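Local coordinates for SusD superfamily protein (PDB 3MCX), which is of uncharacterised function but belongs to the SusD family, whose outer-membrane members typically bind glycans at the cell surface for uptake, at residues 210-213 against 214-217; 142-145 against 146-150. One frame throughout, in Å; residues are numbered along the deposited sequence.

How the contacts relate
Both contacts show how a short run of chain closes on itself through a few shared carbonyl oxygens. Contact 1 is largely buried and ends helix 201-214, just before helix 218-231; contact 2 is a surface turn in the loop between helices 115-140 and 172-186. In the first, main-chain bonds finish a helix and an asparagine amide adds one more; in the second, a tyrosine ring lies against a turn and waters bridge the polar outer atoms. The two touch directly, Met215 O lying 3.3 Å from Tyr144 CE1, and Tyr176 of helix 172-186 packs against residues of each.

Contact 1. Residues 210-213 against 214-217; sequences RVYL and NMGE
Asn214 returns to Arg210 twice, with its backbone N and with its side-chain ND2, and both N-H groups end on Arg210 O. The backbone bond is 3.2 Å from Asn214 N to Arg210 O, the amide bond 3.0 Å from Asn214 ND2 to the same oxygen. The two donors come from opposite faces of the carbonyl plane, each tilted from it by about 30°. With CG beside its own backbone N (chi1 -78°), the amide folds back along the helix and runs alongside the Arg210 chain. Its other end, OD1, accepts from Arg426, while the Arg210 guanidinium reaches past to a salt bridge with Glu358. Replacing the amide by the methyl of an alanine is likely to leave Arg210 O with only its helical bond from this segment and Arg426 without an acceptor.

Tyr212 carries the second part of the contact. Tyr212 O takes Met215 N from above its plane and, from the opposite face, Glu217 N at 3.0 Å. The bond from Glu217 N and that from Gly216 N to Leu213 O, with Gly216 at positive phi, make the Schellman motif that stops helix 201-214; Glu217 then serves as N-cap residue of helix 218-231. The Tyr212 ring meets Met215 SE obliquely in a Met-aromatic contact, CD1 lying 4.1 Å from the selenium, and the same CD1 approaches Glu217 CB at 3.9 Å. The chemistry implies that the carbonyls of Tyr212 and Leu213, near the helix end, are met by the N-H groups of the reversing chain, while the Asn214 amide puts a second grip on Arg210 O.

Contact 2. Residues 142-145 against 146-150; sequences MPYT and NDKGA
The Tyr144 ring lies flat over the peptide joining Lys148 to Gly149, and this is the closely packed half of the contact. Lys148 C and Gly149 N each sit 3.8 Å above the ring plane, over its centre, and Gly149 CA makes a CH-pi contact with the same face. CG of Tyr144 stands opposite the backbone N (chi1 -179°), a setting that swings the ring back over the chain that follows. On this backbone a CB at Gly149 would clash with Tyr144 CD2, and the residue's phi is positive. Displaced from the ring, past its CG-CD1 bond, Tyr144 O accepts two N-H groups: Gly149 N at 2.9 Å, in the carbonyl plane on a lone pair, and Asp147 N at 3.2 Å, from above that plane.

Asp147 to Ala150 form a type I' beta turn, closed by Ala150 N on Asp147 O. It lies in the loop between helices 115-140 and 172-186, and Tyr176 of the latter meets the Tyr144 ring edge-to-face.

Asn146 N bonds to Pro143 O, approaching from above the carbonyl plane, while the Asn146 amide crosses the proline ring, its ND2 lying 3.8 Å from Pro143 CD. That ND2 donates to Ala452 O. On the solvent side the contact is looser, and waters link several of the remaining polar atoms. One accepts from Thr145 OG1 and donates to Asn146 OD1, each at 2.7 Å; another accepts from Lys148 N and donates weakly to Thr145 O. A third lies 2.6 Å from Asp147 OD1 and within bonding distance of Met142 O. The Lys148 side chain extends from the exposed side of the turn, its CD 4.2 Å from Tyr144 CE1.

Contact 1. Residues 210-213 against 214-217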
ATOM      1  N   ARG A 210      -1.911   5.183   9.269  1.00  6.96           N
ATOM      2  CA  ARG A 210      -2.655   4.788   8.096  1.00  7.31           C
ATOM      3  C   ARG A 210      -3.927   4.068   8.477  1.00  7.49           C
ATOM      4  O   ARG A 210      -4.973   4.327   7.913  1.00  7.78           O
ATOM      5  CB  ARG A 210      -1.761   3.904   7.222  1.00  7.48           C
ATOM      6  CG  ARG A 210      -2.442   3.382   5.949  1.00  7.35           C
ATOM      7  CD  ARG A 210      -1.612   2.349   5.234  1.00  7.45           C
ATOM      8  NE  ARG A 210      -0.386   2.882   4.662  1.00  8.15           N
ATOM      9  CZ  ARG A 210       0.577   2.136   4.118  1.00  8.77           C
ATOM     10  NH1 ARG A 210       0.491   0.822   4.119  1.00  9.26           N
ATOM     11  NH2 ARG A 210       1.624   2.713   3.563  1.00 10.15           N
ATOM     12  N   VAL A 211      -3.813   3.098   9.392  1.00  7.40           N
ATOM     13  CA  VAL A 211      -4.987   2.346   9.819  1.00  7.14           C
ATOM     14  C   VAL A 211      -6.072   3.251  10.430  1.00  7.19           C
ATOM     15  O   VAL A 211      -7.250   3.220  10.025  1.00  7.69           O
ATOM     16  CB  VAL A 211      -4.581   1.181  10.781  1.00  7.52           C
ATOM     17  CG1 VAL A 211      -5.795   0.502  11.384  1.00  7.22           C
ATOM     18  CG2 VAL A 211      -3.676   0.202  10.053  1.00  7.78           C
ATOM     19  N   TYR A 212      -5.681   4.039  11.425  1.00  7.36           N
ATOM     20  CA  TYR A 212      -6.631   4.935  12.097  1.00  7.13           C
ATOM     21  C   TYR A 212      -7.263   5.927  11.114  1.00  8.08           C
ATOM     22  O   TYR A 212      -8.456   6.225  11.185  1.00  7.89           O
ATOM     23  CB  TYR A 212      -5.914   5.680  13.204  1.00  6.68           C
ATOM     24  CG  TYR A 212      -5.664   4.920  14.493  1.00  7.65           C
ATOM     25  CD1 TYR A 212      -6.676   4.199  15.128  1.00  7.88           C
ATOM     26  CD2 TYR A 212      -4.400   4.961  15.107  1.00  8.92           C
ATOM     27  CE1 TYR A 212      -6.440   3.544  16.348  1.00 10.43           C
ATOM     28  CE2 TYR A 212      -4.170   4.323  16.322  1.00  8.42           C
ATOM     29  CZ  TYR A 212      -5.175   3.608  16.931  1.00 10.52           C
ATOM     30  OH  TYR A 212      -4.934   2.981  18.146  1.00  9.98           O
ATOM     31  N   LEU A 213      -6.473   6.464  10.194  1.00  7.51           N
ATOM     32  CA  LEU A 213      -6.990   7.440   9.225  1.00  7.91           C
ATOM     33  C   LEU A 213      -8.138   6.802   8.419  1.00  7.56           C
ATOM     34  O   LEU A 213      -9.176   7.422   8.205  1.00  7.72           O
ATOM     35  CB  LEU A 213      -5.863   7.946   8.289  1.00  7.87           C
ATOM     36  CG  LEU A 213      -6.229   9.061   7.304  1.00  8.78           C
ATOM     37  CD1 LEU A 213      -6.771  10.352   7.955  1.00 11.83           C
ATOM     38  CD2 LEU A 213      -5.010   9.343   6.413  1.00 11.34           C
ATOM     39  N   ASN A 214      -7.957   5.559   7.992  1.00  7.18           N
ATOM     40  CA  ASN A 214      -8.968   4.844   7.173  1.00  7.62           C
ATOM     41  C   ASN A 214     -10.142   4.353   8.021  1.00  8.23           C
ATOM     42  O   ASN A 214     -11.166   3.943   7.485  1.00  7.60           O
ATOM     43  CB  ASN A 214      -8.299   3.729   6.363  1.00  7.49           C
ATOM     44  CG  ASN A 214      -7.594   4.271   5.163  1.00  7.87           C
ATOM     45  OD1 ASN A 214      -8.263   4.737   4.220  1.00  8.55           O
ATOM     46  ND2 ASN A 214      -6.251   4.295   5.205  1.00  8.41           N
HETATM   47  N   MSE A 215     -10.026   4.458   9.341  1.00  8.13           N
HETATM   48  CA  MSE A 215     -11.178   4.254  10.232  1.00  8.86           C
HETATM   49  C   MSE A 215     -11.887   5.561  10.535  1.00  9.26           C
HETATM   50  O   MSE A 215     -12.912   5.553  11.256  1.00 11.35           O
HETATM   51  CB  MSE A 215     -10.749   3.727  11.587  1.00 10.66           C
HETATM   52  CG  MSE A 215     -10.223   2.387  11.612  1.00 11.07           C
HETATM   53 SE   MSE A 215      -9.614   1.942  13.412  0.75 10.15          SE
HETATM   54  CE  MSE A 215     -10.893   1.652  14.181  1.00  6.03           C
ATOM     55  N   GLY A 216     -11.355   6.692  10.069  1.00  8.27           N
ATOM     56  CA  GLY A 216     -11.894   7.997  10.435  1.00  8.84           C
ATOM     57  C   GLY A 216     -11.644   8.344  11.902  1.00  7.81           C
ATOM     58  O   GLY A 216     -12.339   9.169  12.485  1.00  7.94           O
ATOM     59  N   GLU A 217     -10.676   7.658  12.510  1.00  7.95           N
ATOM     60  CA  GLU A 217     -10.226   7.916  13.899  1.00  8.08           C
ATOM     61  C   GLU A 217      -9.133   8.982  13.844  1.00  7.94           C
ATOM     62  O   GLU A 217      -7.916   8.704  14.004  1.00  8.04           O
ATOM     63  CB  GLU A 217      -9.704   6.649  14.572  1.00  8.79           C
ATOM     64  CG  GLU A 217     -10.822   5.663  14.916  1.00 10.36           C
ATOM     65  CD  GLU A 217     -11.610   6.025  16.142  1.00 13.54           C
ATOM     66  OE1 GLU A 217     -11.267   6.997  16.883  1.00 13.05           O
ATOM     67  OE2 GLU A 217     -12.608   5.309  16.379  1.00 16.75           O
TER

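Contact 2. Residues 142-145 against 146-150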
HETATM    1  N   MSE A 142     -16.003  -3.609   2.345  1.00  6.31           N
HETATM    2  CA  MSE A 142     -16.331  -2.214   2.043  1.00  6.55           C
HETATM    3  C   MSE A 142     -15.614  -1.298   3.041  1.00  6.13           C
HETATM    4  O   MSE A 142     -15.329  -1.696   4.165  1.00  6.98           O
HETATM    5  CB  MSE A 142     -17.844  -1.992   2.125  1.00  6.31           C
HETATM    6  CG  MSE A 142     -18.636  -2.746   1.065  1.00  5.47           C
HETATM    7 SE   MSE A 142     -18.290  -2.264  -0.762  0.75  5.02          SE
HETATM    8  CE  MSE A 142     -18.993  -0.441  -0.809  1.00  6.30           C
ATOM      9  N   PRO A 143     -15.346  -0.055   2.640  1.00  6.03           N
ATOM     10  CA  PRO A 143     -14.589   0.844   3.492  1.00  6.42           C
ATOM     11  C   PRO A 143     -15.247   1.056   4.856  1.00  5.68           C
ATOM     12  O   PRO A 143     -16.446   1.274   4.963  1.00  6.06           O
ATOM     13  CB  PRO A 143     -14.550   2.163   2.702  1.00  7.55           C
ATOM     14  CG  PRO A 143     -14.899   1.810   1.343  1.00  8.43           C
ATOM     15  CD  PRO A 143     -15.659   0.551   1.340  1.00  6.80           C
ATOM     16  N   TYR A 144     -14.381   0.985   5.874  1.00  6.50           N
ATOM     17  CA  TYR A 144     -14.851   1.169   7.250  1.00  5.60           C
ATOM     18  C   TYR A 144     -15.733   2.412   7.394  1.00  6.66           C
ATOM     19  O   TYR A 144     -16.769   2.390   8.062  1.00  6.32           O
ATOM     20  CB  TYR A 144     -13.657   1.255   8.207  1.00  6.01           C
ATOM     21  CG  TYR A 144     -13.973   1.421   9.673  1.00  6.51           C
ATOM     22  CD1 TYR A 144     -14.385   2.641  10.165  1.00  6.19           C
ATOM     23  CD2 TYR A 144     -13.836   0.367  10.568  1.00  8.73           C
ATOM     24  CE1 TYR A 144     -14.689   2.827  11.499  1.00  7.72           C
ATOM     25  CE2 TYR A 144     -14.125   0.541  11.912  1.00  7.47           C
ATOM     26  CZ  TYR A 144     -14.569   1.761  12.361  1.00  8.48           C
ATOM     27  OH  TYR A 144     -14.872   1.977  13.701  1.00  9.84           O
ATOM     28  N   THR A 145     -15.281   3.511   6.801  1.00  6.26           N
ATOM     29  CA  THR A 145     -15.949   4.793   7.019  1.00  7.50           C
ATOM     30  C   THR A 145     -17.294   4.927   6.341  1.00  7.32           C
ATOM     31  O   THR A 145     -18.026   5.881   6.593  1.00  6.50           O
ATOM     32  CB  THR A 145     -15.033   5.970   6.603  1.00  7.36           C
ATOM     33  OG1 THR A 145     -14.506   5.724   5.304  1.00  7.50           O
ATOM     34  CG2 THR A 145     -13.873   6.128   7.586  1.00  7.81           C
ATOM     35  N   ASN A 146     -17.670   3.981   5.493  1.00  7.40           N
ATOM     36  CA  ASN A 146     -19.027   3.998   4.950  1.00  7.29           C
ATOM     37  C   ASN A 146     -20.097   3.770   6.025  1.00  7.45           C
ATOM     38  O   ASN A 146     -21.222   4.225   5.869  1.00  7.74           O
ATOM     39  CB  ASN A 146     -19.214   2.945   3.844  1.00  8.36           C
ATOM     40  CG  ASN A 146     -18.585   3.320   2.520  1.00  9.49           C
ATOM     41  OD1 ASN A 146     -17.867   4.322   2.410  1.00 10.39           O
ATOM     42  ND2 ASN A 146     -18.875   2.521   1.495  1.00  8.05           N
ATOM     43  N   ASP A 147     -19.749   3.018   7.073  1.00  7.30           N
ATOM     44  CA  ASP A 147     -20.760   2.443   7.957  1.00  7.13           C
ATOM     45  C   ASP A 147     -20.184   2.012   9.321  1.00  6.95           C
ATOM     46  O   ASP A 147     -20.675   1.056   9.928  1.00  6.80           O
ATOM     47  CB  ASP A 147     -21.387   1.221   7.238  1.00  7.72           C
ATOM     48  CG  ASP A 147     -20.371   0.113   6.963  1.00  7.75           C
ATOM     49  OD1 ASP A 147     -19.144   0.332   7.095  1.00  9.45           O
ATOM     50  OD2 ASP A 147     -20.856  -0.995   6.598  1.00 10.32           O
ATOM     51  N   LYS A 148     -19.133   2.695   9.769  1.00  6.64           N
ATOM     52  CA  LYS A 148     -18.425   2.312  11.005  1.00  6.64           C
ATOM     53  C   LYS A 148     -18.076   0.814  11.018  1.00  6.70           C
ATOM     54  O   LYS A 148     -18.159   0.148  12.031  1.00  7.00           O
ATOM     55  CB  LYS A 148     -19.218   2.708  12.243  1.00  7.56           C
ATOM     56  CG  LYS A 148     -19.459   4.250  12.366  1.00 10.77           C
ATOM     57  CD  LYS A 148     -18.128   4.963  12.689  1.00 16.81           C
ATOM     58  CE  LYS A 148     -18.286   6.499  12.898  1.00 22.21           C
ATOM     59  NZ  LYS A 148     -16.934   7.169  12.940  1.00 25.66           N
ATOM     60  N   GLY A 149     -17.663   0.318   9.862  1.00  6.19           N
ATOM     61  CA  GLY A 149     -17.253  -1.068   9.717  1.00  5.63           C
ATOM     62  C   GLY A 149     -18.319  -2.105   9.953  1.00  6.22           C
ATOM     63  O   GLY A 149     -18.006  -3.249  10.301  1.00  5.78           O
ATOM     64  N   ALA A 150     -19.589  -1.755   9.776  1.00  5.40           N
ATOM     65  CA  ALA A 150     -20.672  -2.685  10.046  1.00  5.61           C
ATOM     66  C   ALA A 150     -20.716  -3.893   9.111  1.00  6.10           C
ATOM     67  O   ALA A 150     -21.109  -4.983   9.538  1.00  7.06           O
ATOM     68  CB  ALA A 150     -22.036  -1.972  10.018  1.00  5.07           C
TER
HETATM   69  O   HOH W   1     -17.573  -1.644   6.295  1.00  8.08           O
HETATM   70  O   HOH W   2     -16.316   6.248   3.405  1.00  9.71           O
HETATM   71  O   HOH W   3     -18.677   5.569   9.221  1.00 11.56           O